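Local coordinates for protein probable endonuclease 4 (Thermotoga maritima, PDB 4HNO) that probably cleaves DNA at apurinic or apyrimidinic sites during base excision repair, as a metal-dependent endonuclease IV with a TIM-barrel fold, at residues A[197-202]-A[250-255]; A[64-69]-A[104-109]; A[219-224]-A[244-249]. One frame throughout, in Å; residues are numbered along the deposited sequence. Where two conformers were deposited one is given.

Overall arrangement
All three contacts belong to one TIM barrel of the endonuclease IV family. Contacts 1 and 3 are neighbours, with centres 13 Å apart. They touch directly: Ile255 CD1 lies 3.6 Å from Phe249 CE1, and Phe250 CE1 lies 3.9 Å from Leu219 CD1. Together they pack helices 195-208, 242-250 and 253-256 with strand 214-222. Contact 2 lies apart, its centre 24 Å from that of contact 1 and 26 Å from that of contact 3, yet it reaches the same sheet through strand 108-115. Contact 3 comes closest to the metals: the Asn220 side chain is about 4 Å from the site modelled with zinc and manganese. The Tyr108 side chain of contact 2 is about 12 Å from a bound zinc.

Contact 1: residues A[197-202]-A[250-255]; sequences GVEALL and FSFKEI
Val198 and Phe252 form the tight part of this contact. Val198 CG1 sits over one face of the Phe252 ring in a CH-pi contact, 3.7 Å from the ring centroid and 19° off the normal. With CG1 anti to the backbone N (chi1 -176°), it is this methyl and not CG2 that covers the face. Leu202 adds its two methyls beside it. Leu202 CD1 meets the ring at Phe252 CD2, 3.7 Å away, and Leu202 CD2 reaches Ile255 CD1 at 3.9 Å. Ile255 is buried and also packs on Ile217 of strand 214-222.

The outer side is more polar and makes smaller contacts. Phe252, Glu199 and Glu254 are all partly exposed. Glu199 lends its aliphatic CG to the ring, 3.6 Å from Phe252 CE2, while its extended chain carries the carboxylate onward. Glu254 touches through CB, 3.8 Å from Leu202 CD2, and its OE1 lies in the plane of the Phe252 ring, at the edge.

Phe252 is the N-cap residue of the short helix 253-256. The contact therefore joins the start of that helix to helix 195-208, within the helical layer that surrounds the strands of a TIM barrel.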
loop_
_atom_site.group_PDB
_atom_site.type_symbol
_atom_site.label_atom_id
_atom_site.label_comp_id
_atom_site.label_asym_id
_atom_site.label_seq_id
_atom_site.Cartn_x
_atom_site.Cartn_y
_atom_site.Cartn_z
ATOM N N GLY A 197 21.515 -3.999 1.377
ATOM C CA GLY A 197 20.453 -3.034 1.161
ATOM C C GLY A 197 19.171 -3.414 1.885
ATOM O O GLY A 197 18.489 -2.567 2.455
ATOM N N VAL A 198 18.830 -4.690 1.858
ATOM C CA VAL A 198 17.662 -5.144 2.595
ATOM C C VAL A 198 17.880 -5.002 4.098
ATOM O O VAL A 198 16.988 -4.549 4.821
ATOM C CB VAL A 198 17.247 -6.575 2.228
ATOM C CG1 VAL A 198 15.954 -6.962 2.957
ATOM C CG2 VAL A 198 17.069 -6.723 0.728
ATOM N N GLU A 199 19.067 -5.352 4.576
ATOM C CA GLU A 199 19.376 -5.192 5.984
ATOM C C GLU A 199 19.234 -3.729 6.393
ATOM O O GLU A 199 18.667 -3.422 7.437
ATOM C CB GLU A 199 20.778 -5.718 6.279
ATOM C CG GLU A 199 20.871 -7.232 6.178
ATOM C CD GLU A 199 22.289 -7.769 6.151
ATOM O OE1 GLU A 199 23.246 -6.987 5.942
ATOM O OE2 GLU A 199 22.439 -8.996 6.330
ATOM N N ALA A 200 19.742 -2.822 5.559
ATOM C CA ALA A 200 19.647 -1.393 5.850
ATOM C C ALA A 200 18.202 -0.924 5.883
ATOM O O ALA A 200 17.820 -0.131 6.743
ATOM C CB ALA A 200 20.456 -0.575 4.844
ATOM N N LEU A 201 17.400 -1.420 4.948
ATOM C CA LEU A 201 15.978 -1.081 4.907
ATOM C C LEU A 201 15.296 -1.538 6.197
ATOM O O LEU A 201 14.544 -0.783 6.824
ATOM C CB LEU A 201 15.345 -1.727 3.680
ATOM C CG LEU A 201 13.823 -1.616 3.590
ATOM C CD1 LEU A 201 13.378 -0.174 3.523
ATOM C CD2 LEU A 201 13.330 -2.407 2.418
ATOM N N LEU A 202 15.530 -2.785 6.584
ATOM C CA LEU A 202 14.912 -3.314 7.790
ATOM C C LEU A 202 15.366 -2.566 9.034
ATOM O O LEU A 202 14.564 -2.278 9.919
ATOM C CB LEU A 202 15.190 -4.818 7.925
ATOM C CG LEU A 202 14.476 -5.693 6.897
ATOM C CD1 LEU A 202 15.024 -7.106 6.920
ATOM C CD2 LEU A 202 12.982 -5.704 7.142
ATOM N N PHE A 250 13.269 -11.704 -0.772
ATOM C CA PHE A 250 12.411 -12.754 -0.253
ATOM C C PHE A 250 13.096 -13.596 0.807
ATOM O O PHE A 250 12.429 -14.298 1.568
ATOM C CB PHE A 250 11.991 -13.718 -1.362
ATOM C CG PHE A 250 11.120 -13.126 -2.448
ATOM C CD1 PHE A 250 10.403 -11.960 -2.277
ATOM C CD2 PHE A 250 11.022 -13.800 -3.655
ATOM C CE1 PHE A 250 9.602 -11.490 -3.304
ATOM C CE2 PHE A 250 10.235 -13.327 -4.671
ATOM C CZ PHE A 250 9.522 -12.173 -4.501
ATOM N N SER A 251 14.423 -13.575 0.833
ATOM C CA SER A 251 15.171 -14.450 1.729
ATOM C C SER A 251 15.084 -14.029 3.189
ATOM O O SER A 251 15.404 -14.818 4.071
ATOM C CB SER A 251 16.635 -14.545 1.289
ATOM O OG SER A 251 17.360 -13.371 1.590
ATOM N N PHE A 252 14.632 -12.810 3.452
ATOM C CA PHE A 252 14.525 -12.314 4.816
ATOM C C PHE A 252 13.205 -12.708 5.434
ATOM O O PHE A 252 12.139 -12.406 4.903
ATOM C CB PHE A 252 14.691 -10.796 4.828
ATOM C CG PHE A 252 16.104 -10.360 4.609
ATOM C CD1 PHE A 252 16.643 -10.349 3.332
ATOM C CD2 PHE A 252 16.902 -10.005 5.672
ATOM C CE1 PHE A 252 17.955 -9.972 3.128
ATOM C CE2 PHE A 252 18.207 -9.620 5.468
ATOM C CZ PHE A 252 18.733 -9.606 4.194
ATOM N N LYS A 253 13.261 -13.378 6.577
ATOM C CA LYS A 253 12.043 -13.781 7.261
ATOM C C LYS A 253 11.167 -12.565 7.646
ATOM O O LYS A 253 9.940 -12.667 7.626
ATOM C CB LYS A 253 12.374 -14.636 8.483
ATOM C CG LYS A 253 12.832 -16.051 8.124
ATOM C CD LYS A 253 11.705 -16.860 7.485
ATOM C CE LYS A 253 12.106 -18.310 7.268
ATOM N NZ LYS A 253 11.205 -18.985 6.292
ATOM N N GLU A 254 11.793 -11.435 7.974
ATOM C CA GLU A 254 11.051 -10.226 8.309
ATOM C C GLU A 254 10.160 -9.794 7.136
ATOM O O GLU A 254 9.058 -9.282 7.337
ATOM C CB GLU A 254 11.996 -9.079 8.672
ATOM C CG GLU A 254 12.820 -9.311 9.925
ATOM C CD GLU A 254 14.165 -9.977 9.659
ATOM O OE1 GLU A 254 14.365 -10.596 8.587
ATOM O OE2 GLU A 254 15.029 -9.877 10.544
ATOM N N ILE A 255 10.652 -9.998 5.920
ATOM C CA ILE A 255 9.911 -9.668 4.713
ATOM C C ILE A 255 8.808 -10.693 4.444
ATOM O O ILE A 255 7.675 -10.343 4.123
ATOM C CB ILE A 255 10.889 -9.533 3.529
ATOM C CG1 ILE A 255 11.877 -8.370 3.767
ATOM C CG2 ILE A 255 10.160 -9.375 2.211
ATOM C CD1 ILE A 255 11.238 -7.009 3.910
#

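Contact 2: residues A[64-69]-A[104-109]; sequences IDWENA and LGIRYL
The Arg107 guanidinium carries Trp66 CB over the centre of one face, with Trp66 CB 3.4 Å from Arg107 CZ. The indole and guanidinium planes are 26° apart. At the guanidinium edge, Glu67 OE2 takes a salt-bridge hydrogen bond from Arg107 NH1 at 2.8 Å. The bond lies close to the guanidinium plane and uses the anti lone pair of OE2. The Tyr108 ring has Arg107 CB over one face. At its edge, in plane, lie Ala69 O and Glu67 OE1. Tyr108 OH donates to the syn lone pair of Glu67 OE1 at 2.6 Å, with the carboxylate and ring planes 78° apart. The edge of the Trp66 ring meets Leu104 O, 3.3 Å from Trp66 CH2; this buried oxygen has no polar partner in the model. Gly105 O lies obliquely to the same ring.

Glu67 is folded back at chi2 (-61°), which brings its two oxygens to Arg107 and Tyr108. Its backbone N is held by Asp65 OD2 in an Asx turn. Deeper in, Ile106 CD1 in the conformer given lies 3.6 Å from Ala69 CB, and Ile106 also packs on Phe55 of helix 49-61. A water accepts from Arg107 N and donates to both Trp66 O and Ala69 O, joining the two backbones. Gly105 has positive phi, suited to glycine, and follows helix 84-104 against the indole.

Each oxygen of Glu67 thus has its own donor, which restrains the rotation of the carboxylate. The arginine and tyrosine would both be expected to favour its ionised form.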
loop_
_atom_site.group_PDB
_atom_site.type_symbol
_atom_site.label_atom_id
_atom_site.label_comp_id
_atom_site.label_asym_id
_atom_site.label_seq_id
_atom_site.Cartn_x
_atom_site.Cartn_y
_atom_site.Cartn_z
ATOM N N ILE A 64 -10.350 -15.887 4.031
ATOM C CA ILE A 64 -9.347 -14.837 3.918
ATOM C C ILE A 64 -9.087 -14.199 5.276
ATOM O O ILE A 64 -10.004 -13.767 5.946
ATOM C CB ILE A 64 -9.795 -13.740 2.947
ATOM C CG1 ILE A 64 -10.212 -14.322 1.603
ATOM C CG2 ILE A 64 -8.701 -12.699 2.780
ATOM C CD1 ILE A 64 -9.134 -15.023 0.879
ATOM N N ASP A 65 -7.820 -14.113 5.649
ATOM C CA ASP A 65 -7.405 -13.483 6.886
ATOM C C ASP A 65 -7.623 -11.966 6.752
ATOM O O ASP A 65 -7.108 -11.337 5.825
ATOM C CB ASP A 65 -5.925 -13.819 7.089
ATOM C CG ASP A 65 -5.364 -13.397 8.438
ATOM O OD1 ASP A 65 -4.359 -14.010 8.863
ATOM O OD2 ASP A 65 -5.849 -12.429 9.051
ATOM N N TRP A 66 -8.393 -11.391 7.665
ATOM C CA TRP A 66 -8.665 -9.956 7.619
ATOM C C TRP A 66 -7.414 -9.088 7.818
ATOM O O TRP A 66 -7.437 -7.912 7.501
ATOM C CB TRP A 66 -9.734 -9.604 8.639
ATOM C CG TRP A 66 -11.093 -10.083 8.230
ATOM C CD1 TRP A 66 -11.678 -11.276 8.536
ATOM C CD2 TRP A 66 -12.036 -9.379 7.423
ATOM N NE1 TRP A 66 -12.923 -11.359 7.966
ATOM C CE2 TRP A 66 -13.177 -10.194 7.297
ATOM C CE3 TRP A 66 -12.042 -8.120 6.821
ATOM C CZ2 TRP A 66 -14.300 -9.798 6.584
ATOM C CZ3 TRP A 66 -13.160 -7.727 6.114
ATOM C CH2 TRP A 66 -14.279 -8.555 6.019
ATOM N N GLU A 67 -6.314 -9.661 8.313
ATOM C CA GLU A 67 -5.057 -8.910 8.379
ATOM C C GLU A 67 -4.359 -8.824 7.040
ATOM O O GLU A 67 -3.339 -8.176 6.928
ATOM C CB GLU A 67 -4.109 -9.529 9.393
ATOM C CG GLU A 67 -4.523 -9.258 10.805
ATOM C CD GLU A 67 -4.545 -7.783 11.112
ATOM O OE1 GLU A 67 -3.491 -7.123 10.944
ATOM O OE2 GLU A 67 -5.626 -7.276 11.482
ATOM N N ASN A 68 -4.922 -9.478 6.033
ATOM C CA ASN A 68 -4.336 -9.543 4.708
ATOM C C ASN A 68 -5.177 -8.828 3.647
ATOM O O ASN A 68 -4.926 -9.026 2.458
ATOM C CB ASN A 68 -4.155 -10.998 4.258
ATOM C CG ASN A 68 -3.253 -11.830 5.180
ATOM O OD1 ASN A 68 -2.686 -11.375 6.187
ATOM N ND2 ASN A 68 -3.131 -13.094 4.814
ATOM N N ALA A 69 -6.144 -8.021 4.083
ATOM C CA ALA A 69 -7.067 -7.339 3.193
ATOM C C ALA A 69 -6.921 -5.839 3.412
ATOM O O ALA A 69 -7.003 -5.360 4.545
ATOM C CB ALA A 69 -8.503 -7.789 3.472
ATOM N N LEU A 104 -17.256 -2.392 5.336
ATOM C CA LEU A 104 -16.812 -3.662 4.777
ATOM C C LEU A 104 -16.101 -4.569 5.783
ATOM O O LEU A 104 -15.981 -5.766 5.531
ATOM C CB LEU A 104 -15.872 -3.422 3.593
ATOM C CG LEU A 104 -16.491 -2.774 2.365
ATOM C CD1 LEU A 104 -15.409 -2.470 1.338
ATOM C CD2 LEU A 104 -17.592 -3.634 1.752
ATOM N N GLY A 105 -15.602 -3.992 6.870
ATOM C CA GLY A 105 -14.763 -4.693 7.810
ATOM C C GLY A 105 -13.260 -4.593 7.516
ATOM O O GLY A 105 -12.460 -5.172 8.233
ATOM N N ILE A 106 -12.889 -3.875 6.476
ATOM C CA ILE A 106 -11.482 -3.715 6.127
ATOM C C ILE A 106 -10.798 -2.868 7.203
ATOM O O ILE A 106 -11.306 -1.831 7.634
ATOM C CB ILE A 106 -11.356 -3.082 4.722
ATOM C CG1 ILE A 106 -11.875 -4.022 3.634
ATOM C CG2 ILE A 106 -9.944 -2.629 4.438
ATOM C CD1 ILE A 106 -10.961 -5.153 3.305
ATOM N N ARG A 107 -9.618 -3.327 7.587
ATOM C CA ARG A 107 -8.916 -2.802 8.733
ATOM C C ARG A 107 -7.889 -1.707 8.406
ATOM O O ARG A 107 -7.429 -1.010 9.298
ATOM C CB ARG A 107 -8.225 -3.969 9.434
ATOM C CG ARG A 107 -9.214 -4.957 10.002
ATOM C CD ARG A 107 -8.532 -6.129 10.668
ATOM N NE ARG A 107 -9.553 -7.051 11.169
ATOM C CZ ARG A 107 -9.294 -8.233 11.703
ATOM N NH1 ARG A 107 -8.046 -8.658 11.805
ATOM N NH2 ARG A 107 -10.287 -9.005 12.116
ATOM N N TYR A 108 -7.535 -1.603 7.133
ATOM C CA TYR A 108 -6.388 -0.797 6.696
ATOM C C TYR A 108 -6.758 -0.003 5.450
ATOM O O TYR A 108 -7.301 -0.552 4.492
ATOM C CB TYR A 108 -5.222 -1.699 6.324
ATOM C CG TYR A 108 -4.681 -2.492 7.463
ATOM C CD1 TYR A 108 -4.799 -3.859 7.521
ATOM C CD2 TYR A 108 -4.036 -1.836 8.492
ATOM C CE1 TYR A 108 -4.296 -4.568 8.608
ATOM C CE2 TYR A 108 -3.541 -2.522 9.573
ATOM C CZ TYR A 108 -3.668 -3.888 9.631
ATOM O OH TYR A 108 -3.159 -4.534 10.740
ATOM N N LEU A 109 -6.362 1.266 5.458
ATOM C CA LEU A 109 -6.549 2.169 4.327
ATOM C C LEU A 109 -5.199 2.798 4.018
ATOM O O LEU A 109 -4.660 3.562 4.825
ATOM C CB LEU A 109 -7.582 3.251 4.673
ATOM C CG LEU A 109 -7.837 4.289 3.578
ATOM C CD1 LEU A 109 -8.345 3.669 2.292
ATOM C CD2 LEU A 109 -8.824 5.314 4.085
HETATM O O HOH W 1 -8.853 -5.823 6.485
#

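Contact 3: residues A[219-224]-A[244-249]; sequences LNDSKY and EGFAVF
Phe246 meets three successive residues of strand 214-222. Leu219 CD1 lies 3.7 Å from Phe246 CE2, obliquely to the ring. Asn220 O approaches the ring edge near its plane, 3.6 Å from Phe246 CZ. Asp221 OD2 is also at the edge, 3.6 Å from Phe246 CE1, with the carboxylate turned almost perpendicular to the ring (88°). Leu219 CD1 also touches the edge of a second ring, 3.9 Å from Phe249 CE2. One leucine methyl therefore contacts both phenylalanines. Different first torsions bring the two rings to it from one helix: Phe246 CG lies anti to the carbonyl carbon (chi1 -81°), and Phe249 CG lies anti to the backbone N (chi1 -173°).

The next shell fixes the polar groups. Asp221 OD1 accepts from Ser222 N at 2.8 Å through its anti lone pair, and also from Ile241 N. Its OD2 accepts from Gly237 N and Gly242 N. These bonds tie the carboxylate to the loop before helix 242-250 and to its first residue, Gly242. Asn220 O is bonded to Thr182 OG1. Farther along, Ser222 OG accepts from Tyr224 N at 3.0 Å, an ST turn where the strand ends.

The Asn220 CB points away from the helix segment, and the side chain lies about 4 Å from the bound metal. Its OD1 accepts from Glu263 N, and its ND2 makes a weak bond to Asp181 OD2. Asp181 and Glu263 are metal ligands, together with Glu147 and His218. The arrangement is that of a TIM-barrel strand with one side packed on an outer helix and the other in the second shell of the endonuclease IV metal site.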
loop_
_atom_site.group_PDB
_atom_site.type_symbol
_atom_site.label_atom_id
_atom_site.label_comp_id
_atom_site.label_asym_id
_atom_site.label_seq_id
_atom_site.Cartn_x
_atom_site.Cartn_y
_atom_site.Cartn_z
ATOM N N LEU A 219 4.557 -5.234 -3.886
ATOM C CA LEU A 219 5.588 -6.008 -4.551
ATOM C C LEU A 219 5.523 -5.694 -6.037
ATOM O O LEU A 219 4.716 -6.235 -6.786
ATOM C CB LEU A 219 5.375 -7.499 -4.276
ATOM C CG LEU A 219 6.627 -8.316 -4.557
ATOM C CD1 LEU A 219 7.654 -8.142 -3.429
ATOM C CD2 LEU A 219 6.287 -9.781 -4.776
ATOM N N ASN A 220 6.398 -4.777 -6.441
ATOM C CA ASN A 220 6.448 -4.253 -7.799
ATOM C C ASN A 220 7.894 -4.260 -8.293
ATOM O O ASN A 220 8.779 -3.743 -7.613
ATOM C CB ASN A 220 5.980 -2.792 -7.811
ATOM C CG ASN A 220 4.516 -2.651 -7.426
ATOM O OD1 ASN A 220 3.673 -3.401 -7.922
ATOM N ND2 ASN A 220 4.232 -1.685 -6.564
ATOM N N ASP A 221 8.142 -4.839 -9.464
ATOM C CA ASP A 221 9.434 -4.600 -10.093
ATOM C C ASP A 221 9.386 -3.162 -10.652
ATOM O O ASP A 221 8.364 -2.465 -10.557
ATOM C CB ASP A 221 9.709 -5.690 -11.150
ATOM C CG ASP A 221 11.193 -5.998 -11.349
ATOM O OD1 ASP A 221 12.011 -5.067 -11.246
ATOM O OD2 ASP A 221 11.510 -7.187 -11.649
ATOM N N SER A 222 10.497 -2.731 -11.230
ATOM C CA SER A 222 10.615 -1.399 -11.795
ATOM C C SER A 222 11.045 -1.440 -13.252
ATOM O O SER A 222 11.945 -2.190 -13.623
ATOM C CB SER A 222 11.616 -0.551 -11.017
ATOM O OG SER A 222 11.648 0.739 -11.608
ATOM N N LYS A 223 10.430 -0.589 -14.059
ATOM C CA LYS A 223 10.860 -0.412 -15.437
ATOM C C LYS A 223 12.201 0.312 -15.543
ATOM O O LYS A 223 12.769 0.351 -16.628
ATOM C CB LYS A 223 9.795 0.327 -16.248
ATOM C CG LYS A 223 8.589 -0.547 -16.546
ATOM C CD LYS A 223 7.645 0.047 -17.547
ATOM C CE LYS A 223 6.533 -0.943 -17.877
ATOM N NZ LYS A 223 6.981 -1.985 -18.855
ATOM N N TYR A 224 12.685 0.885 -14.442
ATOM C CA TYR A 224 13.866 1.740 -14.474
ATOM C C TYR A 224 14.871 1.316 -13.427
ATOM O O TYR A 224 14.556 0.616 -12.466
ATOM C CB TYR A 224 13.462 3.212 -14.276
ATOM C CG TYR A 224 12.670 3.757 -15.445
ATOM C CD1 TYR A 224 11.280 3.667 -15.466
ATOM C CD2 TYR A 224 13.293 4.299 -16.539
ATOM C CE1 TYR A 224 10.528 4.117 -16.539
ATOM C CE2 TYR A 224 12.549 4.736 -17.647
ATOM C CZ TYR A 224 11.161 4.646 -17.623
ATOM O OH TYR A 224 10.387 5.082 -18.678
ATOM N N GLU A 244 16.879 -12.062 -9.527
ATOM C CA GLU A 244 17.953 -12.140 -8.552
ATOM C C GLU A 244 17.720 -11.176 -7.392
ATOM O O GLU A 244 18.008 -11.497 -6.245
ATOM C CB GLU A 244 19.309 -11.874 -9.214
ATOM C CG GLU A 244 19.655 -12.888 -10.304
ATOM C CD GLU A 244 21.121 -12.946 -10.668
ATOM O OE1 GLU A 244 21.915 -12.127 -10.163
ATOM O OE2 GLU A 244 21.478 -13.840 -11.459
ATOM N N GLY A 245 17.226 -9.984 -7.693
ATOM C CA GLY A 245 16.969 -9.012 -6.650
ATOM C C GLY A 245 15.836 -9.429 -5.734
ATOM O O GLY A 245 15.932 -9.328 -4.508
ATOM N N PHE A 246 14.743 -9.901 -6.326
ATOM C CA PHE A 246 13.654 -10.371 -5.505
ATOM C C PHE A 246 14.061 -11.592 -4.681
ATOM O O PHE A 246 13.623 -11.727 -3.543
ATOM C CB PHE A 246 12.383 -10.623 -6.321
ATOM C CG PHE A 246 11.606 -9.374 -6.602
ATOM C CD1 PHE A 246 11.437 -8.914 -7.886
ATOM C CD2 PHE A 246 11.075 -8.629 -5.566
ATOM C CE1 PHE A 246 10.745 -7.743 -8.147
ATOM C CE2 PHE A 246 10.391 -7.451 -5.821
ATOM C CZ PHE A 246 10.230 -7.014 -7.111
ATOM N N ALA A 247 14.923 -12.456 -5.209
ATOM C CA ALA A 247 15.375 -13.589 -4.411
ATOM C C ALA A 247 16.069 -13.116 -3.138
ATOM O O ALA A 247 15.885 -13.700 -2.092
ATOM C CB ALA A 247 16.294 -14.470 -5.235
ATOM N N VAL A 248 16.884 -12.069 -3.229
ATOM C CA VAL A 248 17.517 -11.506 -2.045
ATOM C C VAL A 248 16.460 -10.981 -1.063
ATOM O O VAL A 248 16.456 -11.313 0.117
ATOM C CB VAL A 248 18.502 -10.389 -2.441
ATOM C CG1 VAL A 248 19.008 -9.656 -1.216
ATOM C CG2 VAL A 248 19.667 -10.972 -3.244
ATOM N N PHE A 249 15.534 -10.184 -1.565
ATOM C CA PHE A 249 14.488 -9.596 -0.719
ATOM C C PHE A 249 13.658 -10.677 -0.027
ATOM O O PHE A 249 13.405 -10.586 1.168
ATOM C CB PHE A 249 13.621 -8.745 -1.633
ATOM C CG PHE A 249 12.571 -7.914 -0.938
ATOM C CD1 PHE A 249 12.916 -6.904 -0.056
ATOM C CD2 PHE A 249 11.237 -8.058 -1.283
ATOM C CE1 PHE A 249 11.951 -6.081 0.504
ATOM C CE2 PHE A 249 10.277 -7.232 -0.725
ATOM C CZ PHE A 249 10.645 -6.244 0.159
#